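Local structure of N-(5'-phosphoribosyl)anthranilate isomerase (Thermococcus kodakarensis, 5LHE) at residues D129-D134 with K153-V158. The protein catalyses the isomerisation of N-(5-phospho-beta-D-ribosyl)anthranilate to 1-(2-carboxyphenylamino)-1-deoxy-D-ribulose 5-phosphate, the third step of tryptophan synthesis from chorismate. Numbering follows the deposited sequence.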
ATOM      1  N   ASP A 129       2.275   5.480  10.615  1.00 17.13           N
ATOM      2  CA  ASP A 129       3.542   4.755  10.584  1.00 26.90           C
ATOM      3  C   ASP A 129       4.163   4.793   9.199  1.00 32.18           C
ATOM      4  O   ASP A 129       5.376   4.938   9.053  1.00 35.23           O
ATOM      5  CB  ASP A 129       3.353   3.304  11.033  1.00 35.77           C
ATOM      6  CG  ASP A 129       4.639   2.484  10.926  1.00 39.50           C
ATOM      7  OD1 ASP A 129       5.696   2.971  11.363  1.00 29.86           O
ATOM      8  OD2 ASP A 129       4.595   1.352  10.399  1.00 45.17           O
ATOM      9  N   LYS A 130       3.331   4.672   8.179  1.00 15.90           N
ATOM     10  CA  LYS A 130       3.844   4.698   6.816  1.00 20.89           C
ATOM     11  C   LYS A 130       2.913   5.474   5.908  1.00 26.27           C
ATOM     12  O   LYS A 130       1.708   5.568   6.158  1.00 19.51           O
ATOM     13  CB  LYS A 130       4.042   3.285   6.277  1.00 18.06           C
ATOM     14  CG  LYS A 130       5.152   2.515   6.934  1.00 21.75           C
ATOM     15  CD  LYS A 130       5.548   1.326   6.055  1.00 24.38           C
ATOM     16  CE  LYS A 130       6.104   0.174   6.884  1.00 23.23           C
ATOM     17  NZ  LYS A 130       7.293   0.557   7.686  1.00 26.99           N
ATOM     18  N   ILE A 131       3.506   6.029   4.856  1.00 24.92           N
ATOM     19  CA  ILE A 131       2.794   6.755   3.827  1.00 21.52           C
ATOM     20  C   ILE A 131       2.951   6.006   2.523  1.00 20.32           C
ATOM     21  O   ILE A 131       4.062   5.615   2.157  1.00 21.83           O
ATOM     22  CB  ILE A 131       3.335   8.199   3.687  1.00 25.50           C
ATOM     23  CG1 ILE A 131       2.978   9.021   4.926  1.00 26.19           C
ATOM     24  CG2 ILE A 131       2.808   8.879   2.419  1.00 30.15           C
ATOM     25  CD1 ILE A 131       4.058   9.997   5.340  1.00 30.86           C
ATOM     26  N   LEU A 132       1.831   5.773   1.851  1.00 18.57           N
ATOM     27  CA  LEU A 132       1.814   5.106   0.545  1.00 18.18           C
ATOM     28  C   LEU A 132       1.255   6.073  -0.491  1.00 15.66           C
ATOM     29  O   LEU A 132       0.175   6.657  -0.300  1.00 19.22           O
ATOM     30  CB  LEU A 132       0.981   3.801   0.591  1.00 17.76           C
ATOM     31  CG  LEU A 132       0.793   2.923  -0.671  1.00 14.91           C
ATOM     32  CD1 LEU A 132       0.526   1.453  -0.326  1.00 19.18           C
ATOM     33  CD2 LEU A 132      -0.326   3.437  -1.564  1.00 16.97           C
ATOM     34  N   LEU A 133       1.994   6.246  -1.584  1.00 17.89           N
ATOM     35  CA  LEU A 133       1.567   7.119  -2.678  1.00 18.61           C
ATOM     36  C   LEU A 133       1.063   6.265  -3.820  1.00 22.06           C
ATOM     37  O   LEU A 133       1.819   5.493  -4.416  1.00 25.05           O
ATOM     38  CB  LEU A 133       2.714   8.029  -3.147  1.00 19.84           C
ATOM     39  CG  LEU A 133       3.322   8.967  -2.103  1.00 26.32           C
ATOM     40  CD1 LEU A 133       4.216   9.988  -2.788  1.00 27.57           C
ATOM     41  CD2 LEU A 133       2.242   9.660  -1.310  1.00 17.98           C
ATOM     42  N   ASP A 134      -0.224   6.398  -4.111  1.00 18.87           N
ATOM     43  CA  ASP A 134      -0.866   5.593  -5.132  1.00 20.32           C
ATOM     44  C   ASP A 134      -0.818   6.318  -6.474  1.00 22.71           C
ATOM     45  O   ASP A 134      -1.626   7.215  -6.738  1.00 21.27           O
ATOM     46  CB  ASP A 134      -2.310   5.287  -4.742  1.00 24.80           C
ATOM     47  CG  ASP A 134      -2.809   3.987  -5.336  1.00 32.83           C
ATOM     48  OD1 ASP A 134      -2.107   3.405  -6.183  1.00 33.24           O
ATOM     49  OD2 ASP A 134      -3.907   3.548  -4.946  1.00 39.66           O
ATOM     50  N   LYS A 153      11.343  12.854  -0.651  1.00 23.77           N
ATOM     51  CA  LYS A 153      12.495  13.519  -0.056  1.00 31.26           C
ATOM     52  C   LYS A 153      12.184  13.987   1.361  1.00 23.89           C
ATOM     53  O   LYS A 153      13.094  14.239   2.142  1.00 27.47           O
ATOM     54  CB  LYS A 153      12.930  14.697  -0.924  1.00 37.18           C
ATOM     55  CG  LYS A 153      13.361  14.286  -2.318  1.00 36.37           C
ATOM     56  CD  LYS A 153      14.595  13.389  -2.277  1.00 37.28           C
ATOM     57  CE  LYS A 153      14.895  12.789  -3.644  1.00 36.71           C
ATOM     58  NZ  LYS A 153      13.846  11.817  -4.045  1.00 32.82           N
ATOM     59  N   GLU A 154      10.895  14.092   1.688  1.00 25.71           N
ATOM     60  CA  GLU A 154      10.473  14.565   3.005  1.00 23.66           C
ATOM     61  C   GLU A 154       9.961  13.449   3.893  1.00 26.90           C
ATOM     62  O   GLU A 154       9.971  13.575   5.115  1.00 26.14           O
ATOM     63  CB  GLU A 154       9.379  15.626   2.889  1.00 24.69           C
ATOM     64  CG  GLU A 154       9.709  16.763   1.946  1.00 21.67           C
ATOM     65  CD  GLU A 154      11.033  17.411   2.270  1.00 35.01           C
ATOM     66  OE1 GLU A 154      11.278  17.702   3.461  1.00 40.25           O
ATOM     67  OE2 GLU A 154      11.833  17.610   1.330  1.00 41.73           O
ATOM     68  N   TYR A 155       9.491  12.369   3.279  1.00 23.64           N
ATOM     69  CA  TYR A 155       9.042  11.209   4.035  1.00 25.34           C
ATOM     70  C   TYR A 155       9.501   9.941   3.338  1.00 27.16           C
ATOM     71  O   TYR A 155       9.591   9.908   2.122  1.00 29.03           O
ATOM     72  CB  TYR A 155       7.516  11.192   4.182  1.00 22.78           C
ATOM     73  CG  TYR A 155       6.942  12.405   4.886  1.00 29.79           C
ATOM     74  CD1 TYR A 155       6.986  12.514   6.271  1.00 29.31           C
ATOM     75  CD2 TYR A 155       6.337  13.435   4.161  1.00 25.31           C
ATOM     76  CE1 TYR A 155       6.455  13.617   6.924  1.00 27.71           C
ATOM     77  CE2 TYR A 155       5.802  14.550   4.805  1.00 31.62           C
ATOM     78  CZ  TYR A 155       5.868  14.631   6.188  1.00 32.04           C
ATOM     79  OH  TYR A 155       5.337  15.716   6.839  1.00 41.31           O
ATOM     80  N   PRO A 156       9.797   8.893   4.115  1.00 25.53           N
ATOM     81  CA  PRO A 156      10.139   7.578   3.569  1.00 20.74           C
ATOM     82  C   PRO A 156       8.880   6.888   3.066  1.00 31.96           C
ATOM     83  O   PRO A 156       8.276   6.106   3.793  1.00 38.85           O
ATOM     84  CB  PRO A 156      10.726   6.844   4.770  1.00 22.11           C
ATOM     85  CG  PRO A 156      10.012   7.447   5.939  1.00 24.70           C
ATOM     86  CD  PRO A 156       9.788   8.894   5.586  1.00 17.31           C
ATOM     87  N   ILE A 157       8.480   7.187   1.836  1.00 28.40           N
ATOM     88  CA  ILE A 157       7.205   6.709   1.335  1.00 22.72           C
ATOM     89  C   ILE A 157       7.302   5.325   0.739  1.00 18.93           C
ATOM     90  O   ILE A 157       8.389   4.811   0.473  1.00 17.81           O
ATOM     91  CB  ILE A 157       6.608   7.666   0.267  1.00 24.11           C
ATOM     92  CG1 ILE A 157       7.563   7.846  -0.915  1.00 24.87           C
ATOM     93  CG2 ILE A 157       6.282   9.019   0.884  1.00 24.73           C
ATOM     94  CD1 ILE A 157       6.953   7.561  -2.282  1.00 27.06           C
ATOM     95  N   VAL A 158       6.134   4.723   0.568  1.00 14.06           N
ATOM     96  CA  VAL A 158       5.955   3.467  -0.139  1.00 20.18           C
ATOM     97  C   VAL A 158       5.270   3.809  -1.449  1.00 18.27           C
ATOM     98  O   VAL A 158       4.131   4.262  -1.462  1.00 21.68           O
ATOM     99  CB  VAL A 158       5.090   2.461   0.657  1.00 17.75           C
ATOM    100  CG1 VAL A 158       4.746   1.244  -0.189  1.00 18.74           C
ATOM    101  CG2 VAL A 158       5.792   2.044   1.940  1.00 17.91           C
TER
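V158 uses both its backbone polar atoms on strand 130-134: its N donates to I131 O at 2.8 Å, with 159° at the hydrogen, and its O accepts from L133 N at 2.9 Å. This is the parallel bridge pattern, one residue bonding to the two neighbours of its partner L132. The same carbonyls take weaker CA-H...O contacts, L132 CA to V158 O and I157 CA to I131 O.

L132 and V158 share the face of the sheet inside the barrel, where L132 CD1 and V158 CG1 are 4.2 Å apart. K130 lies on this face too, and its CD passes obliquely over V158 CG2 at 4.2 Å.

I131, I157 and L133 pack on the outer face, toward the helices. CG2 of I131 meets CG2 of I157 at 3.8 Å. The CG1 arm of I157, held between backbone N and carbonyl carbon (chi1 58°), carries CD1 to L133 CD1 at 3.7 Å, the two side chains crossing at about a right angle. Farther along, I131 CD1 makes an off-centre CH-pi contact with Y155, 4.2 Å from the ring centroid. Helix 112-123 touches I131 and Y155 through I123, while I151 of helix 140-151 touches L133 and I157.

The helix between the segments makes this a right-handed beta-alpha-beta crossover of the TIM barrel, caught where the returning chain joins strand 130-134. Paired main-chain atoms fix the register of the incoming strand, and the apolar groups of I131, L133 and I157 pack under the helices where the chain enters strand 158-160, with the partly exposed Y155 ring at the margin.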